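Local atomic coordinates of uncharacterized protein (Nitrosomonas europaea, PDB entry 6M0Q), a protein that is of unknown function but forms part of a six-chain assembly in which it packs against a chain of another protein. Residues Ala35-Asp40 with Gly70-Leu75. Residues are numbered along the deposited sequence; the frame is centred on the assembly and turned at random.
Sequences AKDMLD and GDIVAL
The backbone N-H of Asp40 is given to Lys36 O, with N to O 2.9 Å, a routine helical bond within 35-40, while Asp40 CB leans on Ile72, 3.7 Å from CG1. The pairing illustrates how two helices can meet through aliphatic branches set against an acidic face, with no hydrogen bond between them. Helix axes of 35-40 and 70-75 approach to 9.7 Å and cross at -121°. Ile72 has its CG1 branch anti to the backbone N (chi1 -177°), which carries CD1 into the turn of the facing helix; there it lies 3.4 Å from Asp37 O and also touches Asp37 CB. One turn further along, Leu75 crosses Asp37 at about a right angle, its CD2 methyl in close van der Waals contact with Asp37 OD1 at 3.2 Å. The other carboxylate oxygen, Asp37 OD2, forms a salt bridge with Lys36 NZ at 3.4 Å, its hydrogen bond weak, while Ser34 OG is hydrogen-bonded to the Asp37 backbone N. Were Asp37 an alanine, the Lys36 amine would probably lose its charged mate and a gap would open beside Leu75 CD2. Ile72 also rests on Tyr41 and on Cys44, whose disulfide to Cys69 ties the two helices together next to the contact. Van der Waals packing of Ile72 and Leu75, together with the disulfide, thus joins the helices, whereas the carboxylate charge of Asp37 is probably balanced largely within its own helix.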
loop_
_atom_site.group_PDB
_atom_site.type_symbol
_atom_site.label_atom_id
_atom_site.label_comp_id
_atom_site.label_asym_id
_atom_site.label_seq_id
_atom_site.Cartn_x
_atom_site.Cartn_y
_atom_site.Cartn_z
ATOM N N ALA B 35 -24.556 5.286 -18.791
ATOM C CA ALA B 35 -24.447 5.755 -17.422
ATOM C C ALA B 35 -24.952 7.182 -17.290
ATOM O O ALA B 35 -25.620 7.518 -16.301
ATOM C CB ALA B 35 -22.999 5.643 -16.943
ATOM N N LYS B 36 -24.646 8.048 -18.271
ATOM C CA LYS B 36 -25.099 9.435 -18.148
ATOM C C LYS B 36 -26.616 9.515 -18.167
ATOM O O LYS B 36 -27.209 10.371 -17.494
ATOM C CB LYS B 36 -24.513 10.305 -19.257
ATOM C CG LYS B 36 -24.879 9.873 -20.657
ATOM C CD LYS B 36 -24.267 10.821 -21.651
ATOM C CE LYS B 36 -24.958 12.156 -21.602
ATOM N NZ LYS B 36 -26.341 12.026 -22.125
ATOM N N ASP B 37 -27.261 8.623 -18.918
ATOM C CA ASP B 37 -28.718 8.617 -18.956
ATOM C C ASP B 37 -29.301 8.066 -17.660
ATOM O O ASP B 37 -30.318 8.573 -17.175
ATOM C CB ASP B 37 -29.230 7.821 -20.159
ATOM C CG ASP B 37 -29.045 8.556 -21.494
ATOM O OD1 ASP B 37 -29.068 7.868 -22.543
ATOM O OD2 ASP B 37 -28.879 9.801 -21.505
ATOM N N MET B 38 -28.679 7.028 -17.090
ATOM C CA MET B 38 -29.078 6.546 -15.767
ATOM C C MET B 38 -28.975 7.656 -14.735
ATOM O O MET B 38 -29.885 7.857 -13.915
ATOM C CB MET B 38 -28.205 5.360 -15.352
ATOM C CG MET B 38 -28.477 4.069 -16.111
ATOM S SD MET B 38 -30.187 3.509 -15.915
ATOM C CE MET B 38 -30.253 3.088 -14.159
ATOM N N LEU B 39 -27.858 8.388 -14.763
ATOM C CA LEU B 39 -27.682 9.511 -13.858
ATOM C C LEU B 39 -28.788 10.537 -14.043
ATOM O O LEU B 39 -29.417 10.964 -13.069
ATOM C CB LEU B 39 -26.312 10.142 -14.076
ATOM C CG LEU B 39 -25.287 9.262 -13.366
ATOM C CD1 LEU B 39 -23.918 9.550 -13.905
ATOM C CD2 LEU B 39 -25.383 9.483 -11.849
ATOM N N ASP B 40 -29.030 10.956 -15.289
ATOM C CA ASP B 40 -30.067 11.950 -15.550
ATOM C C ASP B 40 -31.429 11.434 -15.129
ATOM O O ASP B 40 -32.242 12.185 -14.584
ATOM C CB ASP B 40 -30.052 12.327 -17.028
ATOM C CG ASP B 40 -28.744 13.030 -17.420
ATOM O OD1 ASP B 40 -27.975 13.362 -16.485
ATOM O OD2 ASP B 40 -28.488 13.254 -18.625
ATOM N N GLY B 70 -38.520 15.429 -18.863
ATOM C CA GLY B 70 -39.393 14.750 -19.807
ATOM C C GLY B 70 -38.623 13.956 -20.845
ATOM O O GLY B 70 -38.998 12.830 -21.177
ATOM N N ASP B 71 -37.514 14.513 -21.345
ATOM C CA ASP B 71 -36.758 13.826 -22.390
ATOM C C ASP B 71 -36.077 12.571 -21.857
ATOM O O ASP B 71 -36.139 11.506 -22.486
ATOM C CB ASP B 71 -35.723 14.760 -23.008
ATOM C CG ASP B 71 -36.342 16.021 -23.583
ATOM O OD1 ASP B 71 -35.702 17.088 -23.466
ATOM O OD2 ASP B 71 -37.466 15.955 -24.131
ATOM N N ILE B 72 -35.400 12.673 -20.711
ATOM C CA ILE B 72 -34.708 11.497 -20.197
ATOM C C ILE B 72 -35.715 10.413 -19.818
ATOM O O ILE B 72 -35.491 9.225 -20.074
ATOM C CB ILE B 72 -33.764 11.862 -19.028
ATOM C CG1 ILE B 72 -32.998 10.621 -18.567
ATOM C CG2 ILE B 72 -34.515 12.461 -17.856
ATOM C CD1 ILE B 72 -32.235 9.962 -19.678
ATOM N N VAL B 73 -36.855 10.798 -19.249
ATOM C CA VAL B 73 -37.854 9.798 -18.884
ATOM C C VAL B 73 -38.362 9.075 -20.129
ATOM O O VAL B 73 -38.464 7.840 -20.149
ATOM C CB VAL B 73 -38.995 10.452 -18.080
ATOM C CG1 VAL B 73 -40.214 9.522 -18.020
ATOM C CG2 VAL B 73 -38.496 10.814 -16.673
ATOM N N ALA B 74 -38.648 9.827 -21.201
ATOM C CA ALA B 74 -39.026 9.207 -22.472
ATOM C C ALA B 74 -37.939 8.258 -22.971
ATOM O O ALA B 74 -38.230 7.147 -23.428
ATOM C CB ALA B 74 -39.299 10.280 -23.524
ATOM N N LEU B 75 -36.685 8.691 -22.894
ATOM C CA LEU B 75 -35.576 7.871 -23.367
ATOM C C LEU B 75 -35.490 6.558 -22.594
ATOM O O LEU B 75 -35.312 5.486 -23.191
ATOM C CB LEU B 75 -34.279 8.675 -23.253
ATOM C CG LEU B 75 -32.912 8.053 -23.542
ATOM C CD1 LEU B 75 -32.841 7.451 -24.931
ATOM C CD2 LEU B 75 -31.842 9.125 -23.382
#